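PDB 3K7Y: aspartate aminotransferase from Plasmodium falciparum, which probably catalyses the reversible transfer of an amino group from L-aspartate to 2-oxoglutarate, with pyridoxal 5'-phosphate as cofactor, working as a homodimer. Local coordinates for residues Y148-F152 with L163-L168; I171-V177 with H205-I211. One frame throughout, in Å; residues are numbered along the deposited sequence.

The two contacts come in series along the chain: contact 1 (148-152 with 163-168) is complete before contact 2 (171-177 with 205-211) begins, and their centres lie about 13 Å apart. Both reach the same mixed sheet, the central sheet of the PLP-binding domain in this aminotransferase family. In contact 1, helix 161-170 packs on the end of strand 145-153; the chain then leaves that helix and enters strand 176-179, which contact 2 pairs with strand 209-214. The two meet directly where I149 CD1 comes within 4.0 Å of I171 CD1. Together they build a flank of the cofactor domain without themselves lining the PLP pocket.

Contact 1 (Y148-F152 with L163-L168); sequences YINFF and LFLNDL
The buried side of the contact between 148-152 and 163-168 is aromatic: F151 turns the edge of its ring to the face of F164 in a T-shaped pair. The centroids are 5.1 Å apart and the planes stand at 81°, with F151 CD1 above the F164 face but displaced toward its rim. F164 CG lies anti to the backbone N (chi1 165°), which carries the ring off the helix to stand alongside F151, both side chains pointing the same way. I149 approaches the same ring from a different direction. Its CG2 branch meets the ring edge in plane, 3.8 Å from F164 CD1, and also rests against CB of D167, while its other branch extends so that CD1 reaches CD1 of L168.

This is helix-on-sheet packing in the PLP-binding domain: helix 161-170 follows the short antiparallel pair 145-153 and 158-159 and folds back against 145-153, the earlier strand of the pair. Within the sheet, I149 and F151 also touch the neighbouring parallel strand 124-128, and F151 meets the ring of Y184. The side chain of F151 is about 12 Å from the bound cofactor, so the packing lies outside the PLP pocket.

Toward solvent the contact becomes polar and less regular. N150 and L163 meet through their CB atoms at 3.8 Å, with L163 itself exposed. The backbone N of N150 donates to OD1 of D167 at 2.8 Å, although the position of that carboxylate oxygen is less certain. The carbonyl O of N150, at the break in strand 145-153, receives a CA-H...O contact from F164 CA at 3.5 Å.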
loop_
_atom_site.group_PDB
_atom_site.type_symbol
_atom_site.label_atom_id
_atom_site.label_comp_id
_atom_site.label_asym_id
_atom_site.label_seq_id
_atom_site.Cartn_x
_atom_site.Cartn_y
_atom_site.Cartn_z
ATOM N N TYR A 148 -13.474 24.483 -7.446
ATOM C CA TYR A 148 -14.736 23.978 -6.902
ATOM C C TYR A 148 -15.912 24.284 -7.789
ATOM O O TYR A 148 -16.062 25.412 -8.222
ATOM C CB TYR A 148 -15.016 24.569 -5.519
ATOM C CG TYR A 148 -13.972 24.236 -4.482
ATOM C CD1 TYR A 148 -14.247 23.339 -3.439
ATOM C CD2 TYR A 148 -12.700 24.815 -4.545
ATOM C CE1 TYR A 148 -13.275 23.034 -2.486
ATOM C CE2 TYR A 148 -11.730 24.519 -3.609
ATOM C CZ TYR A 148 -12.015 23.634 -2.579
ATOM O OH TYR A 148 -11.026 23.361 -1.661
ATOM N N ILE A 149 -16.746 23.272 -8.025
ATOM C CA ILE A 149 -18.028 23.404 -8.727
ATOM C C ILE A 149 -19.175 23.482 -7.702
ATOM O O ILE A 149 -19.179 22.717 -6.725
ATOM C CB ILE A 149 -18.274 22.185 -9.661
ATOM C CG1 ILE A 149 -17.360 22.244 -10.879
ATOM C CG2 ILE A 149 -19.714 22.112 -10.151
ATOM C CD1 ILE A 149 -17.538 21.043 -11.816
ATOM N N ASN A 150 -20.133 24.398 -7.931
ATOM C CA ASN A 150 -21.372 24.492 -7.139
ATOM C C ASN A 150 -22.027 23.142 -7.048
ATOM O O ASN A 150 -22.033 22.398 -8.017
ATOM C CB ASN A 150 -22.399 25.387 -7.823
ATOM C CG ASN A 150 -22.025 26.838 -7.808
ATOM O OD1 ASN A 150 -22.099 27.498 -6.769
ATOM N ND2 ASN A 150 -21.663 27.370 -8.973
ATOM N N PHE A 151 -22.626 22.830 -5.911
ATOM C CA PHE A 151 -23.308 21.554 -5.809
ATOM C C PHE A 151 -24.429 21.558 -4.788
ATOM O O PHE A 151 -25.578 21.835 -5.114
ATOM C CB PHE A 151 -22.303 20.447 -5.506
ATOM C CG PHE A 151 -22.843 19.075 -5.710
ATOM C CD1 PHE A 151 -23.039 18.585 -6.990
ATOM C CD2 PHE A 151 -23.140 18.261 -4.626
ATOM C CE1 PHE A 151 -23.532 17.310 -7.198
ATOM C CE2 PHE A 151 -23.645 16.985 -4.815
ATOM C CZ PHE A 151 -23.850 16.505 -6.106
ATOM N N PHE A 152 -24.081 21.228 -3.557
ATOM C CA PHE A 152 -25.029 21.127 -2.481
ATOM C C PHE A 152 -25.594 22.508 -2.187
ATOM O O PHE A 152 -24.844 23.487 -2.167
ATOM C CB PHE A 152 -24.284 20.579 -1.281
ATOM C CG PHE A 152 -25.119 20.401 -0.088
ATOM C CD1 PHE A 152 -25.968 19.330 0.015
ATOM C CD2 PHE A 152 -25.031 21.286 0.956
ATOM C CE1 PHE A 152 -26.748 19.149 1.136
ATOM C CE2 PHE A 152 -25.801 21.116 2.080
ATOM C CZ PHE A 152 -26.667 20.040 2.168
ATOM N N LEU A 163 -27.331 25.392 -10.685
ATOM C CA LEU A 163 -25.965 25.913 -10.604
ATOM C C LEU A 163 -24.897 24.831 -10.817
ATOM O O LEU A 163 -23.802 25.125 -11.288
ATOM C CB LEU A 163 -25.740 26.623 -9.267
ATOM C CG LEU A 163 -26.506 27.919 -9.005
ATOM C CD1 LEU A 163 -26.496 28.235 -7.528
ATOM C CD2 LEU A 163 -25.927 29.082 -9.793
ATOM N N PHE A 164 -25.205 23.590 -10.463
ATOM C CA PHE A 164 -24.276 22.494 -10.712
ATOM C C PHE A 164 -23.988 22.291 -12.221
ATOM O O PHE A 164 -22.821 22.189 -12.628
ATOM C CB PHE A 164 -24.780 21.210 -10.025
ATOM C CG PHE A 164 -24.108 19.936 -10.499
ATOM C CD1 PHE A 164 -22.721 19.846 -10.608
ATOM C CD2 PHE A 164 -24.867 18.815 -10.807
ATOM C CE1 PHE A 164 -22.102 18.658 -11.047
ATOM C CE2 PHE A 164 -24.259 17.624 -11.242
ATOM C CZ PHE A 164 -22.876 17.546 -11.365
ATOM N N LEU A 165 -25.042 22.247 -13.037
ATOM C CA LEU A 165 -24.893 22.078 -14.489
ATOM C C LEU A 165 -24.396 23.329 -15.188
ATOM O O LEU A 165 -23.782 23.243 -16.248
ATOM C CB LEU A 165 -26.194 21.625 -15.133
ATOM C CG LEU A 165 -26.795 20.322 -14.630
ATOM C CD1 LEU A 165 -28.222 20.227 -15.108
ATOM C CD2 LEU A 165 -26.016 19.149 -15.111
ATOM N N ASN A 166 -24.678 24.486 -14.599
ATOM C CA ASN A 166 -24.102 25.745 -15.047
ATOM C C ASN A 166 -22.585 25.721 -15.132
ATOM O O ASN A 166 -22.016 25.976 -16.197
ATOM C CB ASN A 166 -24.500 26.859 -14.102
ATOM C CG ASN A 166 -25.480 27.770 -14.707
ATOM O OD1 ASN A 166 -26.238 27.378 -15.605
ATOM N ND2 ASN A 166 -25.485 29.014 -14.242
ATOM N N ASP A 167 -21.947 25.434 -13.994
ATOM C CA ASP A 167 -20.502 25.360 -13.892
ATOM C C ASP A 167 -20.020 24.248 -14.785
ATOM O O ASP A 167 -19.065 24.416 -15.540
ATOM C CB ASP A 167 -20.077 25.078 -12.455
ATOM C CG ASP A 167 -20.524 26.153 -11.485
ATOM O OD1 ASP A 167 -20.531 25.852 -10.270
ATOM O OD2 ASP A 167 -20.860 27.286 -11.924
ATOM N N LEU A 168 -20.713 23.119 -14.723
ATOM C CA LEU A 168 -20.419 22.014 -15.610
ATOM C C LEU A 168 -20.398 22.437 -17.081
ATOM O O LEU A 168 -19.823 21.741 -17.918
ATOM C CB LEU A 168 -21.423 20.889 -15.389
ATOM C CG LEU A 168 -20.872 19.477 -15.598
ATOM C CD1 LEU A 168 -19.468 19.309 -15.009
ATOM C CD2 LEU A 168 -21.823 18.465 -14.971
#

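Contact 2 (I171-V177 with H205-I211); sequences IPNGSSV and HKKHVII
Backbone hydrogen bonds of a parallel strand pair run from S175 to I211: V209 N donates to S175 O, V177 N to V209 O and I211 N to V177 O, each at 2.8 Å. They join the two strands of a beta-alpha-beta unit, 176-179 and 209-214, with helix 193-206 as the crossover in the central sheet of the PLP-binding domain. V177 and I210 share one sheet face, where I210 CD1 packs on V177 CB; S176 and V209 point to the other, on which V209 also touches D2 of the second subunit.

Before the strands, the loop 171-174 closes over the end of the helix. G174 N donates to K206 O at 2.7 Å, and ND2 of the N173 side chain adds a weak bond to the same oxygen. K206, its chain bent at three torsions, brings NZ to P172 O almost straight along the carbonyl bond, and makes weak bonds to N173 OD1 and R169 O. The H208 ring has K206 CB over the centre of one face, while I171 CG1 and CD1 pack against its CE1-NE2 side. At that ring's edge, H208 NE2 points in plane to I171 O, a weak but nearly straight bond of 3.3 Å.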
loop_
_atom_site.group_PDB
_atom_site.type_symbol
_atom_site.label_atom_id
_atom_site.label_comp_id
_atom_site.label_asym_id
_atom_site.label_seq_id
_atom_site.Cartn_x
_atom_site.Cartn_y
_atom_site.Cartn_z
ATOM N N ILE A 171 -16.910 25.568 -17.372
ATOM C CA ILE A 171 -15.584 25.200 -16.914
ATOM C C ILE A 171 -14.790 24.667 -18.102
ATOM O O ILE A 171 -15.132 23.609 -18.631
ATOM C CB ILE A 171 -15.637 24.125 -15.796
ATOM C CG1 ILE A 171 -16.368 22.858 -16.277
ATOM C CG2 ILE A 171 -16.272 24.709 -14.524
ATOM C CD1 ILE A 171 -16.063 21.611 -15.492
ATOM N N PRO A 172 -13.704 25.360 -18.506
ATOM C CA PRO A 172 -13.008 24.990 -19.726
ATOM C C PRO A 172 -13.670 23.888 -20.581
ATOM O O PRO A 172 -14.857 23.985 -20.922
ATOM C CB PRO A 172 -11.644 24.573 -19.190
ATOM C CG PRO A 172 -11.440 25.531 -18.001
ATOM C CD PRO A 172 -12.792 26.136 -17.649
ATOM N N ASN A 173 -12.899 22.868 -20.934
ATOM C CA ASN A 173 -13.290 21.884 -21.937
ATOM C C ASN A 173 -12.365 20.713 -21.747
ATOM O O ASN A 173 -11.147 20.899 -21.655
ATOM C CB ASN A 173 -13.062 22.438 -23.347
ATOM C CG ASN A 173 -14.319 22.991 -23.979
ATOM O OD1 ASN A 173 -14.488 24.207 -24.090
ATOM N ND2 ASN A 173 -15.204 22.099 -24.420
ATOM N N GLY A 174 -12.907 19.503 -21.705
ATOM C CA GLY A 174 -12.083 18.379 -21.306
ATOM C C GLY A 174 -11.451 18.694 -19.955
ATOM O O GLY A 174 -10.266 18.434 -19.732
ATOM N N SER A 175 -12.231 19.294 -19.065
ATOM C CA SER A 175 -11.782 19.464 -17.706
ATOM C C SER A 175 -11.927 18.127 -17.011
ATOM O O SER A 175 -12.775 17.302 -17.364
ATOM C CB SER A 175 -12.589 20.529 -16.983
ATOM O OG SER A 175 -12.458 21.777 -17.641
ATOM N N SER A 176 -11.064 17.905 -16.037
ATOM C CA SER A 176 -11.056 16.675 -15.294
ATOM C C SER A 176 -11.888 16.940 -14.066
ATOM O O SER A 176 -11.650 17.922 -13.362
ATOM C CB SER A 176 -9.621 16.319 -14.916
ATOM O OG SER A 176 -8.730 16.694 -15.957
ATOM N N VAL A 177 -12.878 16.087 -13.820
ATOM C CA VAL A 177 -13.814 16.311 -12.717
ATOM C C VAL A 177 -14.042 15.047 -11.902
ATOM O O VAL A 177 -14.209 13.958 -12.456
ATOM C CB VAL A 177 -15.183 16.847 -13.211
ATOM C CG1 VAL A 177 -16.114 17.125 -12.037
ATOM C CG2 VAL A 177 -14.998 18.094 -14.022
ATOM N N HIS A 205 -20.715 17.245 -25.096
ATOM C CA HIS A 205 -20.374 18.489 -25.771
ATOM C C HIS A 205 -19.018 19.009 -25.317
ATOM O O HIS A 205 -18.201 19.402 -26.148
ATOM C CB HIS A 205 -21.459 19.558 -25.582
ATOM C CG HIS A 205 -21.284 20.758 -26.467
ATOM N ND1 HIS A 205 -21.236 22.048 -25.977
ATOM C CD2 HIS A 205 -21.134 20.862 -27.811
ATOM C CE1 HIS A 205 -21.074 22.894 -26.980
ATOM N NE2 HIS A 205 -21.007 22.201 -28.104
ATOM N N LYS A 206 -18.772 18.986 -24.008
ATOM C CA LYS A 206 -17.546 19.555 -23.442
ATOM C C LYS A 206 -16.384 18.553 -23.379
ATOM O O LYS A 206 -15.249 18.907 -23.012
ATOM C CB LYS A 206 -17.814 20.123 -22.046
ATOM C CG LYS A 206 -19.029 21.025 -21.943
ATOM C CD LYS A 206 -18.656 22.348 -21.338
ATOM C CE LYS A 206 -18.270 23.305 -22.428
ATOM N NZ LYS A 206 -17.156 24.161 -21.976
ATOM N N LYS A 207 -16.687 17.296 -23.707
ATOM C CA LYS A 207 -15.702 16.210 -23.745
ATOM C C LYS A 207 -14.929 16.021 -22.426
ATOM O O LYS A 207 -13.862 15.401 -22.404
ATOM C CB LYS A 207 -14.761 16.384 -24.948
ATOM C CG LYS A 207 -15.474 16.387 -26.313
ATOM C CD LYS A 207 -14.687 17.144 -27.392
ATOM C CE LYS A 207 -14.821 18.675 -27.244
ATOM N NZ LYS A 207 -13.811 19.485 -28.025
ATOM N N HIS A 208 -15.493 16.529 -21.330
ATOM C CA HIS A 208 -14.895 16.407 -20.003
ATOM C C HIS A 208 -14.392 15.007 -19.691
ATOM O O HIS A 208 -14.863 14.020 -20.257
ATOM C CB HIS A 208 -15.893 16.803 -18.919
ATOM C CG HIS A 208 -16.183 18.267 -18.857
ATOM N ND1 HIS A 208 -17.415 18.761 -18.494
ATOM C CD2 HIS A 208 -15.402 19.345 -19.102
ATOM C CE1 HIS A 208 -17.381 20.081 -18.510
ATOM N NE2 HIS A 208 -16.171 20.461 -18.880
ATOM N N VAL A 209 -13.435 14.941 -18.775
ATOM C CA VAL A 209 -12.900 13.682 -18.308
ATOM C C VAL A 209 -13.389 13.459 -16.893
ATOM O O VAL A 209 -13.078 14.250 -15.985
ATOM C CB VAL A 209 -11.380 13.693 -18.331
ATOM C CG1 VAL A 209 -10.821 12.482 -17.580
ATOM C CG2 VAL A 209 -10.890 13.730 -19.775
ATOM N N ILE A 210 -14.155 12.385 -16.705
ATOM C CA ILE A 210 -14.791 12.134 -15.414
ATOM C C ILE A 210 -14.130 11.007 -14.590
ATOM O O ILE A 210 -13.706 9.971 -15.116
ATOM C CB ILE A 210 -16.325 11.937 -15.573
ATOM C CG1 ILE A 210 -16.970 13.161 -16.251
ATOM C CG2 ILE A 210 -16.988 11.646 -14.229
ATOM C CD1 ILE A 210 -16.929 14.476 -15.458
ATOM N N ILE A 211 -14.013 11.246 -13.289
ATOM C CA ILE A 211 -13.495 10.248 -12.368
ATOM C C ILE A 211 -14.591 10.046 -11.355
ATOM O O ILE A 211 -14.933 10.975 -10.624
ATOM C CB ILE A 211 -12.200 10.721 -11.627
ATOM C CG1 ILE A 211 -11.004 10.849 -12.585
ATOM C CG2 ILE A 211 -11.872 9.778 -10.457
ATOM C CD1 ILE A 211 -10.960 12.146 -13.400
#